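Local coordinates for malonyl CoA-acyl carrier protein transacylase (Clostridium perfringens, PDB 3PTW), which probably catalyses the transfer of malonyl groups from coenzyme A to acyl carrier protein, at residues P205-L210 with Q248-V253; I154-N159 with H199-Q204. One frame throughout, in Å; residues are numbered along the deposited sequence.

Overall arrangement
Contacts 1 and 2 are neighbours in one acyl transferase domain, with their centres about 9 Å apart. Residues 199-204 of contact 2 run straight into the helix that supplies 205-210 of contact 1. Two probable hydrogen bonds tie the contacts together. His199 ND1 lies 2.7 Å from Gln248 O, and Lys250 NZ lies 2.7 Å from Gln204 OE1. Val253 CG2 also packs on the imidazole, 3.4 Å from His199 CE1. His199 touches Ser91, which sits in a GxSxG sequence consistent with a nucleophile elbow. The pair resembles the serine-histidine pair of related acyltransferases, so both contacts probably flank the active site.

Contact 1: residues P205-L210 with Q248-V253; sequences PAAEKL and QVKKPV
Val249, in the loop between helices 241-248 and 255-264, packs against Ala207 and Leu210 on helix 204-214. This is a helix-loop contact in the larger subdomain of the acyl transferase fold. The Val249 side chain points at the helix and divides its two methyls between successive positions on it. CG1 meets the Leu210 side chain, with CG1 of Val249 3.8 Å from CD2 of Leu210. CG2 lies over the backbone of the preceding turn. CG2 of Val249 is 3.9 Å from CA of Ala207 and 4.0 Å from its CB. Chi1 of Leu210 (178°) swings CG away from the backbone N, and chi2 then turns CD2 to the valine. The small side chain of Ala207 probably lets the loop come close to the helix. The nearest CA atoms, those of Ala207 and Val249, are 6.4 Å apart. All of this packing is apolar, and most of the touching residues are buried. Helix 106-122 adds Arg116 and Met120 against Val249, and Phe119 against Ala206. Tyr95 of helix 93-100 covers Leu210. The Val249 side chain stops short of the GxSxG residues that probably form the nucleophile elbow. Gln248, just before it, bonds through its side chain to Ser91 O and Arg116. The loop therefore links the helix packing to the probable catalytic region. Lys250 makes the second, smaller part of the contact. Its chain is extended beyond CG and passes along Ala207 with its methylenes, while NZ continues to Gln204 at the start of the same helix. The amine is thus used outside the apolar patch. The aliphatic part closes the contact where CE of Lys250 comes to 4.0 Å from CB of Ala207.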
loop_
_atom_site.group_PDB
_atom_site.type_symbol
_atom_site.label_atom_id
_atom_site.label_comp_id
_atom_site.label_asym_id
_atom_site.label_seq_id
_atom_site.Cartn_x
_atom_site.Cartn_y
_atom_site.Cartn_z
ATOM N N PRO A 205 2.597 9.888 -17.330
ATOM C CA PRO A 205 3.849 9.380 -17.929
ATOM C C PRO A 205 4.449 8.178 -17.196
ATOM O O PRO A 205 5.075 7.321 -17.828
ATOM C CB PRO A 205 4.797 10.584 -17.845
ATOM C CG PRO A 205 3.887 11.783 -17.726
ATOM C CD PRO A 205 2.759 11.285 -16.878
ATOM N N ALA A 206 4.258 8.108 -15.881
ATOM C CA ALA A 206 4.642 6.917 -15.115
ATOM C C ALA A 206 3.763 5.697 -15.406
ATOM O O ALA A 206 4.247 4.570 -15.345
ATOM C CB ALA A 206 4.640 7.214 -13.632
ATOM N N ALA A 207 2.475 5.908 -15.672
ATOM C CA ALA A 207 1.579 4.799 -15.992
ATOM C C ALA A 207 2.012 4.128 -17.296
ATOM O O ALA A 207 2.117 2.908 -17.357
ATOM C CB ALA A 207 0.110 5.257 -16.071
ATOM N N GLU A 208 2.267 4.939 -18.324
ATOM C CA GLU A 208 2.777 4.443 -19.619
ATOM C C GLU A 208 4.101 3.665 -19.493
ATOM O O GLU A 208 4.271 2.609 -20.117
ATOM C CB GLU A 208 2.927 5.598 -20.628
ATOM C CG GLU A 208 1.635 6.381 -20.854
ATOM C CD GLU A 208 1.789 7.550 -21.826
ATOM O OE1 GLU A 208 2.899 7.758 -22.359
ATOM O OE2 GLU A 208 0.783 8.265 -22.060
ATOM N N LYS A 209 5.026 4.174 -18.682
ATOM C CA LYS A 209 6.313 3.486 -18.480
ATOM C C LYS A 209 6.148 2.187 -17.702
ATOM O O LYS A 209 6.820 1.203 -17.983
ATOM C CB LYS A 209 7.321 4.389 -17.773
ATOM C CG LYS A 209 7.978 5.423 -18.681
ATOM C CD LYS A 209 8.969 6.259 -17.869
ATOM C CE LYS A 209 9.290 7.585 -18.542
ATOM N NZ LYS A 209 10.604 7.563 -19.225
ATOM N N LEU A 210 5.239 2.196 -16.736
ATOM C CA LEU A 210 4.952 1.019 -15.932
ATOM C C LEU A 210 4.261 -0.056 -16.783
ATOM O O LEU A 210 4.611 -1.245 -16.694
ATOM C CB LEU A 210 4.108 1.405 -14.718
ATOM C CG LEU A 210 3.644 0.307 -13.766
ATOM C CD1 LEU A 210 4.844 -0.437 -13.161
ATOM C CD2 LEU A 210 2.736 0.916 -12.684
ATOM N N GLN A 248 -3.601 2.373 -11.385
ATOM C CA GLN A 248 -3.407 2.586 -9.944
ATOM C C GLN A 248 -2.559 3.813 -9.585
ATOM O O GLN A 248 -2.893 4.548 -8.636
ATOM C CB GLN A 248 -2.820 1.322 -9.280
ATOM C CG GLN A 248 -2.877 1.341 -7.751
ATOM C CD GLN A 248 -1.838 0.444 -7.100
ATOM O OE1 GLN A 248 -0.683 0.367 -7.556
ATOM N NE2 GLN A 248 -2.229 -0.223 -6.022
ATOM N N VAL A 249 -1.458 4.025 -10.313
ATOM C CA VAL A 249 -0.554 5.140 -10.004
ATOM C C VAL A 249 -1.164 6.509 -10.368
ATOM O O VAL A 249 -0.760 7.539 -9.842
ATOM C CB VAL A 249 0.855 4.968 -10.657
ATOM C CG1 VAL A 249 1.414 3.569 -10.377
ATOM C CG2 VAL A 249 0.810 5.243 -12.166
ATOM N N LYS A 250 -2.158 6.515 -11.235
ATOM C CA LYS A 250 -2.704 7.789 -11.731
ATOM C C LYS A 250 -4.177 8.040 -11.363
ATOM O O LYS A 250 -4.722 9.077 -11.734
ATOM C CB LYS A 250 -2.507 7.894 -13.239
ATOM C CG LYS A 250 -3.189 6.782 -14.021
ATOM C CD LYS A 250 -3.593 7.267 -15.384
ATOM C CE LYS A 250 -3.751 6.116 -16.343
ATOM N NZ LYS A 250 -4.274 6.625 -17.624
ATOM N N LYS A 251 -4.782 7.091 -10.630
ATOM C CA LYS A 251 -6.187 7.120 -10.195
ATOM C C LYS A 251 -6.302 7.029 -8.661
ATOM O O LYS A 251 -5.356 6.618 -8.001
ATOM C CB LYS A 251 -6.971 5.950 -10.819
ATOM C CG LYS A 251 -7.253 6.064 -12.319
ATOM C CD LYS A 251 -7.920 7.373 -12.608
ATOM C CE LYS A 251 -8.163 7.632 -14.091
ATOM N NZ LYS A 251 -8.944 8.904 -14.124
ATOM N N PRO A 252 -7.479 7.371 -8.098
ATOM C CA PRO A 252 -7.706 7.301 -6.667
ATOM C C PRO A 252 -7.482 5.900 -6.082
ATOM O O PRO A 252 -7.881 4.902 -6.688
ATOM C CB PRO A 252 -9.200 7.675 -6.540
ATOM C CG PRO A 252 -9.442 8.570 -7.688
ATOM C CD PRO A 252 -8.641 7.956 -8.798
ATOM N N VAL A 253 -6.863 5.849 -4.907
ATOM C CA VAL A 253 -6.776 4.620 -4.108
ATOM C C VAL A 253 -8.034 4.489 -3.251
ATOM O O VAL A 253 -8.186 5.167 -2.227
ATOM C CB VAL A 253 -5.508 4.594 -3.234
ATOM C CG1 VAL A 253 -5.427 3.306 -2.404
ATOM C CG2 VAL A 253 -4.277 4.728 -4.113
#

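Contact 2: residues I154-N159 with H199-Q204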
loop_
_atom_site.group_PDB
_atom_site.type_symbol
_atom_site.label_atom_id
_atom_site.label_comp_id
_atom_site.label_asym_id
_atom_site.label_seq_id
_atom_site.Cartn_x
_atom_site.Cartn_y
_atom_site.Cartn_z
ATOM N N ILE A 154 -4.747 21.360 -11.884
ATOM C CA ILE A 154 -5.149 19.983 -11.590
ATOM C C ILE A 154 -5.255 19.651 -10.106
ATOM O O ILE A 154 -4.274 19.717 -9.356
ATOM C CB ILE A 154 -4.234 18.957 -12.307
ATOM C CG1 ILE A 154 -4.515 18.988 -13.821
ATOM C CG2 ILE A 154 -4.422 17.538 -11.709
ATOM C CD1 ILE A 154 -3.439 18.360 -14.674
ATOM N N VAL A 155 -6.466 19.293 -9.692
ATOM C CA VAL A 155 -6.686 18.693 -8.376
ATOM C C VAL A 155 -7.705 17.554 -8.498
ATOM O O VAL A 155 -8.773 17.704 -9.106
ATOM C CB VAL A 155 -7.072 19.760 -7.308
ATOM C CG1 VAL A 155 -8.066 20.755 -7.876
ATOM C CG2 VAL A 155 -7.579 19.124 -6.025
ATOM N N GLU A 156 -7.344 16.412 -7.929
ATOM C CA GLU A 156 -8.117 15.191 -8.044
ATOM C C GLU A 156 -8.028 14.437 -6.712
ATOM O O GLU A 156 -7.087 14.650 -5.936
ATOM C CB GLU A 156 -7.554 14.325 -9.198
ATOM C CG GLU A 156 -7.595 14.992 -10.604
ATOM C CD GLU A 156 -7.018 14.121 -11.730
ATOM O OE1 GLU A 156 -6.511 13.010 -11.447
ATOM O OE2 GLU A 156 -7.064 14.549 -12.910
ATOM N N GLY A 157 -9.017 13.585 -6.430
ATOM C CA GLY A 157 -8.923 12.678 -5.281
ATOM C C GLY A 157 -7.782 11.692 -5.510
ATOM O O GLY A 157 -7.607 11.198 -6.625
ATOM N N ALA A 158 -6.995 11.429 -4.464
ATOM C CA ALA A 158 -5.807 10.566 -4.557
ATOM C C ALA A 158 -5.910 9.326 -3.643
ATOM O O ALA A 158 -5.506 8.220 -4.029
ATOM C CB ALA A 158 -4.518 11.379 -4.241
ATOM N N ASN A 159 -6.450 9.526 -2.441
ATOM C CA ASN A 159 -6.679 8.436 -1.489
ATOM C C ASN A 159 -7.999 8.607 -0.762
ATOM O O ASN A 159 -8.392 9.724 -0.436
ATOM C CB ASN A 159 -5.548 8.357 -0.462
ATOM C CG ASN A 159 -4.180 8.244 -1.102
ATOM O OD1 ASN A 159 -3.643 7.164 -1.221
ATOM N ND2 ASN A 159 -3.617 9.367 -1.530
ATOM N N HIS A 199 -1.169 9.460 -7.688
ATOM C CA HIS A 199 -2.567 9.087 -7.880
ATOM C C HIS A 199 -3.480 10.123 -8.506
ATOM O O HIS A 199 -4.693 10.106 -8.289
ATOM C CB HIS A 199 -3.154 8.533 -6.585
ATOM C CG HIS A 199 -2.344 7.420 -5.998
ATOM N ND1 HIS A 199 -2.276 6.170 -6.575
ATOM C CD2 HIS A 199 -1.557 7.374 -4.895
ATOM C CE1 HIS A 199 -1.486 5.398 -5.843
ATOM N NE2 HIS A 199 -1.039 6.106 -4.818
ATOM N N CYS A 200 -2.897 11.032 -9.284
ATOM C CA CYS A 200 -3.697 11.870 -10.180
ATOM C C CYS A 200 -3.194 11.735 -11.613
ATOM O O CYS A 200 -2.163 11.105 -11.869
ATOM C CB CYS A 200 -3.722 13.343 -9.740
ATOM S SG CYS A 200 -2.173 14.215 -9.976
ATOM N N SER A 201 -3.943 12.328 -12.534
ATOM C CA SER A 201 -3.645 12.286 -13.962
ATOM C C SER A 201 -2.235 12.794 -14.329
ATOM O O SER A 201 -1.730 12.501 -15.413
ATOM C CB SER A 201 -4.708 13.078 -14.727
ATOM O OG SER A 201 -4.524 14.470 -14.513
ATOM N N MET A 202 -1.598 13.544 -13.430
ATOM C CA MET A 202 -0.244 14.046 -13.694
ATOM C C MET A 202 0.789 12.936 -13.756
ATOM O O MET A 202 1.889 13.144 -14.264
ATOM C CB MET A 202 0.175 15.084 -12.649
ATOM C CG MET A 202 -0.611 16.380 -12.730
ATOM S SD MET A 202 -0.268 17.452 -11.332
ATOM C CE MET A 202 1.300 18.174 -11.848
ATOM N N LEU A 203 0.446 11.762 -13.224
ATOM C CA LEU A 203 1.345 10.619 -13.290
ATOM C C LEU A 203 1.118 9.766 -14.521
ATOM O O LEU A 203 1.586 8.637 -14.589
ATOM C CB LEU A 203 1.276 9.770 -12.014
ATOM C CG LEU A 203 2.505 9.895 -11.114
ATOM C CD1 LEU A 203 2.657 11.319 -10.589
ATOM C CD2 LEU A 203 2.450 8.887 -9.958
ATOM N N GLN A 204 0.391 10.308 -15.493
ATOM C CA GLN A 204 0.175 9.638 -16.777
ATOM C C GLN A 204 1.490 9.105 -17.381
ATOM O O GLN A 204 1.505 7.982 -17.869
ATOM C CB GLN A 204 -0.570 10.571 -17.754
ATOM C CG GLN A 204 -0.821 10.013 -19.160
ATOM C CD GLN A 204 -1.714 8.771 -19.168
ATOM O OE1 GLN A 204 -2.607 8.615 -18.326
ATOM N NE2 GLN A 204 -1.471 7.882 -20.124
HETATM O O HOH W 1 -7.078 10.857 -9.388
#
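Glu156 and Ser201 join an edge strand of the ferredoxin-like small subdomain to the loop that leads into helix 204-214. Strand 155-162 carries the acid, and the start of a short 3-10 segment carries the serine. The polar part is a two-point grip on one carboxylate. Ser201 N donates to Glu156 OE1 at 2.9 Å, with an N-H...O angle of 155°. Ser201 OG donates to Glu156 OE2 at 3.0 Å. Both donors approach from above the carboxylate plane, about 40° out of it. The glutamate chain is extended beyond CG (chi2 179°), which carries the carboxylate across to the loop. Water 1 probably links the backbones: it is 2.8 Å from Gly157 O and 2.7 Å from His199 O, though it may not donate to both at once.

Apolar contacts lie at both ends. Ile154 and Met202 lie alongside each other, running opposite ways, with CD1 of Ile154 4.0 Å from CG of Met202. At the other end, CB of Ala158 meets CB of His199 at 3.9 Å. Ala158 and Asn159 form a classic beta bulge opposite Val167.

Within the loop, Met202 N makes a long hydrogen bond of 3.6 Å to Cys200 SG.

The paired bonds hold both carboxylate oxygens and should limit rotation of the group. They would also favour its ionised form. The loop carrying His199 is thereby fastened to the small subdomain.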